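Local structure of putative endonuclease/exonuclease/phosphatase family protein (Bacteroides vulgatus ATCC 8482, 3G6S) at residues T170-V175 / S249-Q254; D194-A199 / C220-F225. The protein probably acts as a nuclease of the endonuclease/exonuclease/phosphatase family, hydrolysing phosphodiester bonds in nucleic acids. One frame throughout, in Å; residues are numbered along the deposited sequence.

Interaction 1. Residues T170-V175 / S249-Q254; sequences TGDFNV and SDHNPQ
The imidazole of His251 and the carboxylate of Asp172 are the two flat groups that meet here, their planes 73° apart and their side chains crossing at about a right angle. OD2 of Asp172 comes up to the NE2 end of the ring, 3.0 Å from His251 NE2. Its distances to His251 CD2 (3.6 Å) and CE1 (3.7 Å) are nearly equal, so it favours neither neighbouring carbon, and it approaches obliquely, well out of the ring plane. At the other nitrogen, His251 ND1 donates to Asp250 OD1 at 2.6 Å, with the acceptor 15° out of the ring plane and the N-H arriving from above the carboxylate plane. This His-carboxylate bond fixes the rotation of the imidazole, while the ring of Phe209 packs against it at an inclination.

The Asp172 carboxylate is fixed in turn. CG stands anti to the backbone N (chi1 -171°), which carries the group out from the end of strand 167-172 toward His251. OD1 then accepts from Asn174 N at 2.9 Å, closing an Asx turn, and OD2 also takes a hydrogen bond from Asn10. On the other segment, His251 N donates to Ser249 OG at 2.8 Å, an ST turn that sets the loop from which the imidazole projects. With an alanine in place of His251, Asp250 OD1 would probably lose its ring N-H partner, leaving that carboxylate freer to turn, and a gap would be likely to open beside Asp172 OD2.

Only these two residues touch across the segments, and both are buried. The sequences Gly-Asp-Phe-Asn at 171-174 and Ser-Asp-His at 249-251 match signature motifs of the DNase I-like fold, and their convergence at the ends of the central strands is consistent with the active-site cleft of that family.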
ATOM      1  N   THR A 170       3.113  -2.930   1.823  1.00 20.51           N
ATOM      2  CA  THR A 170       2.575  -2.479   0.556  1.00 24.13           C
ATOM      3  C   THR A 170       2.796  -0.985   0.440  1.00 23.36           C
ATOM      4  O   THR A 170       3.080  -0.304   1.433  1.00 16.93           O
ATOM      5  CB  THR A 170       1.049  -2.739   0.448  1.00 25.68           C
ATOM      6  OG1 THR A 170       0.367  -2.091   1.531  1.00 21.73           O
ATOM      7  CG2 THR A 170       0.758  -4.218   0.466  1.00 28.99           C
ATOM      8  N   GLY A 171       2.655  -0.481  -0.780  1.00 29.99           N
ATOM      9  CA  GLY A 171       2.802   0.942  -0.989  1.00 30.13           C
ATOM     10  C   GLY A 171       3.338   1.349  -2.336  1.00 29.68           C
ATOM     11  O   GLY A 171       3.639   0.515  -3.192  1.00 31.16           O
ATOM     12  N   ASP A 172       3.435   2.659  -2.514  1.00 35.30           N
ATOM     13  CA  ASP A 172       3.958   3.243  -3.727  1.00 23.59           C
ATOM     14  C   ASP A 172       5.364   3.678  -3.362  1.00 28.29           C
ATOM     15  O   ASP A 172       5.558   4.503  -2.469  1.00 25.44           O
ATOM     16  CB  ASP A 172       3.145   4.466  -4.125  1.00 31.60           C
ATOM     17  CG  ASP A 172       3.511   4.978  -5.494  1.00 35.09           C
ATOM     18  OD1 ASP A 172       4.724   5.032  -5.810  1.00 26.94           O
ATOM     19  OD2 ASP A 172       2.582   5.330  -6.252  1.00 39.99           O
ATOM     20  N   PHE A 173       6.345   3.130  -4.053  1.00 23.63           N
ATOM     21  CA  PHE A 173       7.712   3.482  -3.759  1.00 29.59           C
ATOM     22  C   PHE A 173       8.340   4.482  -4.726  1.00 35.99           C
ATOM     23  O   PHE A 173       9.477   4.915  -4.523  1.00 40.13           O
ATOM     24  CB  PHE A 173       8.543   2.206  -3.686  1.00 27.42           C
ATOM     25  CG  PHE A 173       8.045   1.234  -2.663  1.00 32.86           C
ATOM     26  CD1 PHE A 173       6.885   0.489  -2.899  1.00 34.18           C
ATOM     27  CD2 PHE A 173       8.695   1.109  -1.432  1.00 30.18           C
ATOM     28  CE1 PHE A 173       6.375  -0.367  -1.923  1.00 35.41           C
ATOM     29  CE2 PHE A 173       8.198   0.257  -0.443  1.00 27.99           C
ATOM     30  CZ  PHE A 173       7.027  -0.486  -0.687  1.00 38.43           C
ATOM     31  N   ASN A 174       7.605   4.845  -5.771  1.00 30.02           N
ATOM     32  CA  ASN A 174       8.101   5.796  -6.755  1.00 30.26           C
ATOM     33  C   ASN A 174       9.413   5.393  -7.401  1.00 32.73           C
ATOM     34  O   ASN A 174      10.229   6.245  -7.744  1.00 35.06           O
ATOM     35  CB  ASN A 174       8.270   7.184  -6.140  1.00 30.18           C
ATOM     36  CG  ASN A 174       6.968   7.917  -5.999  1.00 32.02           C
ATOM     37  OD1 ASN A 174       6.186   8.018  -6.952  1.00 36.88           O
ATOM     38  ND2 ASN A 174       6.728   8.458  -4.813  1.00 39.61           N
ATOM     39  N   VAL A 175       9.641   4.095  -7.539  1.00 41.50           N
ATOM     40  CA  VAL A 175      10.860   3.610  -8.183  1.00 35.63           C
ATOM     41  C   VAL A 175      10.594   2.231  -8.752  1.00 29.93           C
ATOM     42  O   VAL A 175       9.579   1.602  -8.445  1.00 29.91           O
ATOM     43  CB  VAL A 175      12.060   3.537  -7.197  1.00 34.74           C
ATOM     44  CG1 VAL A 175      12.571   4.938  -6.903  1.00 30.58           C
ATOM     45  CG2 VAL A 175      11.647   2.844  -5.906  1.00 29.20           C
ATOM     46  N   SER A 249      -7.979   4.892 -11.584  1.00 30.88           N
ATOM     47  CA  SER A 249      -6.965   5.790 -11.064  1.00 28.76           C
ATOM     48  C   SER A 249      -5.852   5.901 -12.085  1.00 21.80           C
ATOM     49  O   SER A 249      -5.902   5.232 -13.105  1.00 32.09           O
ATOM     50  CB  SER A 249      -6.445   5.204  -9.741  1.00 24.58           C
ATOM     51  OG  SER A 249      -5.089   5.510  -9.519  1.00 17.62           O
ATOM     52  N   ASP A 250      -4.865   6.756 -11.836  1.00 23.23           N
ATOM     53  CA  ASP A 250      -3.751   6.856 -12.769  1.00 30.81           C
ATOM     54  C   ASP A 250      -2.825   5.662 -12.522  1.00 33.11           C
ATOM     55  O   ASP A 250      -1.909   5.399 -13.298  1.00 36.59           O
ATOM     56  CB  ASP A 250      -2.982   8.175 -12.604  1.00 35.12           C
ATOM     57  CG  ASP A 250      -2.661   8.492 -11.167  1.00 43.14           C
ATOM     58  OD1 ASP A 250      -2.617   7.553 -10.341  1.00 57.74           O
ATOM     59  OD2 ASP A 250      -2.443   9.686 -10.858  1.00 52.82           O
ATOM     60  N   HIS A 251      -3.080   4.943 -11.431  1.00 29.47           N
ATOM     61  CA  HIS A 251      -2.309   3.758 -11.081  1.00 29.17           C
ATOM     62  C   HIS A 251      -3.144   2.489 -11.249  1.00 26.36           C
ATOM     63  O   HIS A 251      -4.375   2.540 -11.322  1.00 29.10           O
ATOM     64  CB  HIS A 251      -1.849   3.805  -9.625  1.00 29.06           C
ATOM     65  CG  HIS A 251      -0.647   4.660  -9.383  1.00 37.97           C
ATOM     66  ND1 HIS A 251      -0.710   6.035  -9.316  1.00 41.98           N
ATOM     67  CD2 HIS A 251       0.642   4.329  -9.135  1.00 38.86           C
ATOM     68  CE1 HIS A 251       0.488   6.515  -9.031  1.00 42.66           C
ATOM     69  NE2 HIS A 251       1.326   5.500  -8.916  1.00 43.61           N
ATOM     70  N   ASN A 252      -2.456   1.353 -11.313  1.00 23.77           N
ATOM     71  CA  ASN A 252      -3.108   0.058 -11.405  1.00 18.45           C
ATOM     72  C   ASN A 252      -2.880  -0.650 -10.066  1.00 21.98           C
ATOM     73  O   ASN A 252      -1.772  -0.684  -9.553  1.00 24.34           O
ATOM     74  CB  ASN A 252      -2.512  -0.792 -12.530  1.00 19.84           C
ATOM     75  CG  ASN A 252      -3.175  -0.535 -13.881  1.00 37.10           C
ATOM     76  OD1 ASN A 252      -4.280   0.023 -13.957  1.00 28.81           O
ATOM     77  ND2 ASN A 252      -2.512  -0.962 -14.954  1.00 13.89           N
ATOM     78  N   PRO A 253      -3.933  -1.212  -9.470  1.00 24.28           N
ATOM     79  CA  PRO A 253      -3.784  -1.912  -8.189  1.00 24.25           C
ATOM     80  C   PRO A 253      -3.055  -3.238  -8.388  1.00 26.93           C
ATOM     81  O   PRO A 253      -3.080  -3.812  -9.482  1.00 22.18           O
ATOM     82  CB  PRO A 253      -5.227  -2.126  -7.752  1.00 18.37           C
ATOM     83  CG  PRO A 253      -5.907  -2.378  -9.080  1.00 34.20           C
ATOM     84  CD  PRO A 253      -5.318  -1.300  -9.962  1.00 20.59           C
ATOM     85  N   GLN A 254      -2.400  -3.721  -7.337  1.00 34.00           N
ATOM     86  CA  GLN A 254      -1.699  -4.998  -7.413  1.00 26.86           C
ATOM     87  C   GLN A 254      -2.293  -5.957  -6.385  1.00 30.04           C
ATOM     88  O   GLN A 254      -2.128  -5.754  -5.180  1.00 32.25           O
ATOM     89  CB  GLN A 254      -0.207  -4.831  -7.124  1.00 20.62           C
ATOM     90  CG  GLN A 254       0.611  -6.035  -7.582  1.00 37.16           C
ATOM     91  CD  GLN A 254       1.963  -6.176  -6.885  1.00 33.28           C
ATOM     92  OE1 GLN A 254       2.669  -5.196  -6.640  1.00 42.46           O
ATOM     93  NE2 GLN A 254       2.331  -7.413  -6.579  1.00 36.34           N
TER

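Interaction 2. Residues D194-A199 / C220-F225; sequences DAYKTA and CEKIDF
Lys222 lies against Tyr196 and, through water, beside Asp194, joining the loop before strand 224-228 to the N-terminus of the short, weakly bonded helix 195-198, where Asp194 is the N-cap. The cap itself is the bond from Tyr196 N to Asp194 OD1, 2.8 Å long.

Contacts with the aromatic rings come first. In a CH-pi interaction, Lys222 CE stands over one face of the phenol ring, 4.1 Å from the Tyr196 centroid and 26° off its normal, with Tyr196 CD2 the nearest ring atom to CE at 3.7 Å. At the Phe225 ring the partner is a polar oxygen: Asp194 OD2 approaches the edge near the ring plane, 3.9 Å from Phe225 CD1.

Electrostatic contact is indirect. Lys222 NZ and Asp194 OD1 are 4.6 Å apart, beyond a salt bridge, but water 1 connects the two side chains by donating to Asp194 OD2 and accepting from Lys222 NZ. Tyr182 also hydrogen-bonds to OD2.

The ammonium is steered by its own segment. The lysine chain is extended up to a bend at its last torsion (chi4 -64°), which turns NZ back to donate to Asp224 O, in the carbonyl plane, at an N-to-O distance of 2.8 Å.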
ATOM      1  N   ASP A 194       9.722 -10.060  -3.025  1.00 28.93           N
ATOM      2  CA  ASP A 194       8.860  -9.241  -3.857  1.00 27.11           C
ATOM      3  C   ASP A 194       7.736 -10.192  -4.266  1.00 25.07           C
ATOM      4  O   ASP A 194       7.961 -11.122  -5.037  1.00 21.81           O
ATOM      5  CB  ASP A 194       9.629  -8.762  -5.085  1.00 24.54           C
ATOM      6  CG  ASP A 194       8.749  -8.027  -6.076  1.00 26.69           C
ATOM      7  OD1 ASP A 194       7.511  -8.151  -5.988  1.00 25.20           O
ATOM      8  OD2 ASP A 194       9.305  -7.340  -6.951  1.00 19.03           O
ATOM      9  N   ALA A 195       6.532  -9.978  -3.742  1.00 26.12           N
ATOM     10  CA  ALA A 195       5.410 -10.869  -4.053  1.00 29.22           C
ATOM     11  C   ALA A 195       5.189 -11.088  -5.548  1.00 30.11           C
ATOM     12  O   ALA A 195       4.741 -12.155  -5.965  1.00 27.98           O
ATOM     13  CB  ALA A 195       4.123 -10.341  -3.413  1.00 24.14           C
ATOM     14  N   TYR A 196       5.499 -10.078  -6.356  1.00 29.68           N
ATOM     15  CA  TYR A 196       5.303 -10.186  -7.792  1.00 27.67           C
ATOM     16  C   TYR A 196       6.293 -11.142  -8.470  1.00 30.83           C
ATOM     17  O   TYR A 196       5.935 -11.830  -9.429  1.00 28.87           O
ATOM     18  CB  TYR A 196       5.392  -8.798  -8.431  1.00 25.26           C
ATOM     19  CG  TYR A 196       4.908  -8.764  -9.857  1.00 25.91           C
ATOM     20  CD1 TYR A 196       3.584  -9.076 -10.168  1.00 33.33           C
ATOM     21  CD2 TYR A 196       5.767  -8.442 -10.900  1.00 25.96           C
ATOM     22  CE1 TYR A 196       3.129  -9.075 -11.483  1.00 27.45           C
ATOM     23  CE2 TYR A 196       5.313  -8.434 -12.220  1.00 33.94           C
ATOM     24  CZ  TYR A 196       3.992  -8.754 -12.502  1.00 23.89           C
ATOM     25  OH  TYR A 196       3.541  -8.756 -13.805  1.00 29.93           O
ATOM     26  N   LYS A 197       7.530 -11.179  -7.975  1.00 23.76           N
ATOM     27  CA  LYS A 197       8.573 -12.049  -8.522  1.00 22.73           C
ATOM     28  C   LYS A 197       8.557 -13.468  -7.935  1.00 25.26           C
ATOM     29  O   LYS A 197       9.185 -14.366  -8.486  1.00 31.00           O
ATOM     30  CB  LYS A 197       9.960 -11.458  -8.260  1.00 21.50           C
ATOM     31  CG  LYS A 197      10.557 -10.624  -9.385  1.00 31.13           C
ATOM     32  CD  LYS A 197      10.277  -9.140  -9.222  1.00 35.93           C
ATOM     33  CE  LYS A 197      11.140  -8.313 -10.171  1.00 24.39           C
ATOM     34  NZ  LYS A 197      12.590  -8.557  -9.915  1.00 36.97           N
ATOM     35  N   THR A 198       7.865 -13.679  -6.817  1.00 26.25           N
ATOM     36  CA  THR A 198       7.835 -15.009  -6.203  1.00 26.11           C
ATOM     37  C   THR A 198       6.498 -15.726  -6.308  1.00 26.05           C
ATOM     38  O   THR A 198       6.380 -16.870  -5.878  1.00 25.12           O
ATOM     39  CB  THR A 198       8.231 -14.959  -4.699  1.00 25.82           C
ATOM     40  OG1 THR A 198       7.427 -13.986  -4.015  1.00 24.23           O
ATOM     41  CG2 THR A 198       9.693 -14.624  -4.540  1.00 15.36           C
ATOM     42  N   ALA A 199       5.498 -15.049  -6.865  1.00 22.95           N
ATOM     43  CA  ALA A 199       4.168 -15.633  -7.022  1.00 26.58           C
ATOM     44  C   ALA A 199       4.209 -16.830  -7.962  1.00 23.32           C
ATOM     45  O   ALA A 199       4.901 -16.808  -8.979  1.00 21.57           O
ATOM     46  CB  ALA A 199       3.193 -14.590  -7.566  1.00 20.69           C
ATOM     47  N   CYS A 220       5.368   2.118 -19.766  1.00 39.96           N
ATOM     48  CA  CYS A 220       4.907   2.188 -18.386  1.00 38.29           C
ATOM     49  C   CYS A 220       5.820   1.396 -17.453  1.00 37.77           C
ATOM     50  O   CYS A 220       6.404   0.378 -17.837  1.00 39.37           O
ATOM     51  CB  CYS A 220       3.481   1.664 -18.279  1.00 39.66           C
ATOM     52  SG  CYS A 220       2.239   2.712 -19.038  1.00 37.55           S
ATOM     53  N   GLU A 221       5.936   1.875 -16.223  1.00 28.93           N
ATOM     54  CA  GLU A 221       6.778   1.224 -15.242  1.00 28.48           C
ATOM     55  C   GLU A 221       5.979   0.744 -14.045  1.00 33.51           C
ATOM     56  O   GLU A 221       4.845   1.180 -13.808  1.00 30.72           O
ATOM     57  CB  GLU A 221       7.848   2.183 -14.742  1.00 31.77           C
ATOM     58  CG  GLU A 221       8.555   2.959 -15.825  1.00 42.77           C
ATOM     59  CD  GLU A 221       9.609   3.875 -15.247  1.00 51.69           C
ATOM     60  OE1 GLU A 221       9.328   4.512 -14.199  1.00 37.83           O
ATOM     61  OE2 GLU A 221      10.707   3.968 -15.843  1.00 54.27           O
ATOM     62  N   LYS A 222       6.593  -0.159 -13.287  1.00 28.75           N
ATOM     63  CA  LYS A 222       5.988  -0.707 -12.082  1.00 24.78           C
ATOM     64  C   LYS A 222       6.659  -0.015 -10.903  1.00 19.25           C
ATOM     65  O   LYS A 222       7.849  -0.199 -10.678  1.00 27.90           O
ATOM     66  CB  LYS A 222       6.229  -2.219 -12.013  1.00 23.26           C
ATOM     67  CG  LYS A 222       5.782  -2.856 -10.712  1.00 24.75           C
ATOM     68  CD  LYS A 222       5.732  -4.367 -10.843  1.00 32.19           C
ATOM     69  CE  LYS A 222       4.912  -5.005  -9.718  1.00 31.95           C
ATOM     70  NZ  LYS A 222       5.528  -4.800  -8.376  1.00 34.81           N
ATOM     71  N   ILE A 223       5.904   0.790 -10.165  1.00 16.92           N
ATOM     72  CA  ILE A 223       6.461   1.499  -9.022  1.00 23.64           C
ATOM     73  C   ILE A 223       5.737   1.153  -7.742  1.00 24.07           C
ATOM     74  O   ILE A 223       6.040   1.707  -6.685  1.00 34.53           O
ATOM     75  CB  ILE A 223       6.407   3.019  -9.212  1.00 26.00           C
ATOM     76  CG1 ILE A 223       4.960   3.476  -9.376  1.00 26.38           C
ATOM     77  CG2 ILE A 223       7.229   3.403 -10.437  1.00 30.24           C
ATOM     78  CD1 ILE A 223       4.813   4.959  -9.620  1.00 34.78           C
ATOM     79  N   ASP A 224       4.773   0.245  -7.836  1.00 22.78           N
ATOM     80  CA  ASP A 224       4.015  -0.173  -6.661  1.00 27.77           C
ATOM     81  C   ASP A 224       4.377  -1.612  -6.344  1.00 18.97           C
ATOM     82  O   ASP A 224       4.441  -2.442  -7.238  1.00 22.59           O
ATOM     83  CB  ASP A 224       2.514  -0.012  -6.927  1.00 27.57           C
ATOM     84  CG  ASP A 224       2.121   1.457  -7.153  1.00 42.45           C
ATOM     85  OD1 ASP A 224       1.973   1.875  -8.324  1.00 38.01           O
ATOM     86  OD2 ASP A 224       1.984   2.203  -6.154  1.00 34.52           O
ATOM     87  N   PHE A 225       4.623  -1.916  -5.076  1.00 20.39           N
ATOM     88  CA  PHE A 225       5.013  -3.277  -4.720  1.00 21.79           C
ATOM     89  C   PHE A 225       4.357  -3.847  -3.475  1.00 25.23           C
ATOM     90  O   PHE A 225       3.838  -3.122  -2.620  1.00 22.43           O
ATOM     91  CB  PHE A 225       6.532  -3.360  -4.502  1.00 15.14           C
ATOM     92  CG  PHE A 225       7.347  -2.853  -5.650  1.00 18.80           C
ATOM     93  CD1 PHE A 225       7.919  -3.740  -6.563  1.00 22.32           C
ATOM     94  CD2 PHE A 225       7.555  -1.481  -5.813  1.00 18.03           C
ATOM     95  CE1 PHE A 225       8.693  -3.271  -7.628  1.00 21.74           C
ATOM     96  CE2 PHE A 225       8.323  -0.993  -6.868  1.00 23.02           C
ATOM     97  CZ  PHE A 225       8.897  -1.886  -7.781  1.00 18.82           C
TER
HETATM   98  O   HOH W   1       7.720  -6.226  -8.873  1.00 22.50           O
HETATM   99  O   HOH W   2       5.437  -6.690  -5.472  1.00 28.79           O

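How the interactions relate
Interaction 2 is nested along the chain within interaction 1: 170-175 comes first, then 194-199, 220-225 and finally 249-254. Their centres lie 10 Å apart, and strands 167-172 and 224-228, one from each contact, are neighbours in the six-stranded sheet. Just beyond the ends of these strands, Phe173 N probably bonds to Ile223 O at 3.0 Å, and within them Asp172 OD2 sits 3.2 Å from Asp224 OD2. Interaction 1 reaches across from this sheet to the loop leading into strand 254-260 of the seven-stranded sheet, whereas interaction 2 lies farther from the centre of the chain, where 193-194 forms an outermost strand. Strand 224-228 thus links the probable catalytic cleft to the sheet margin.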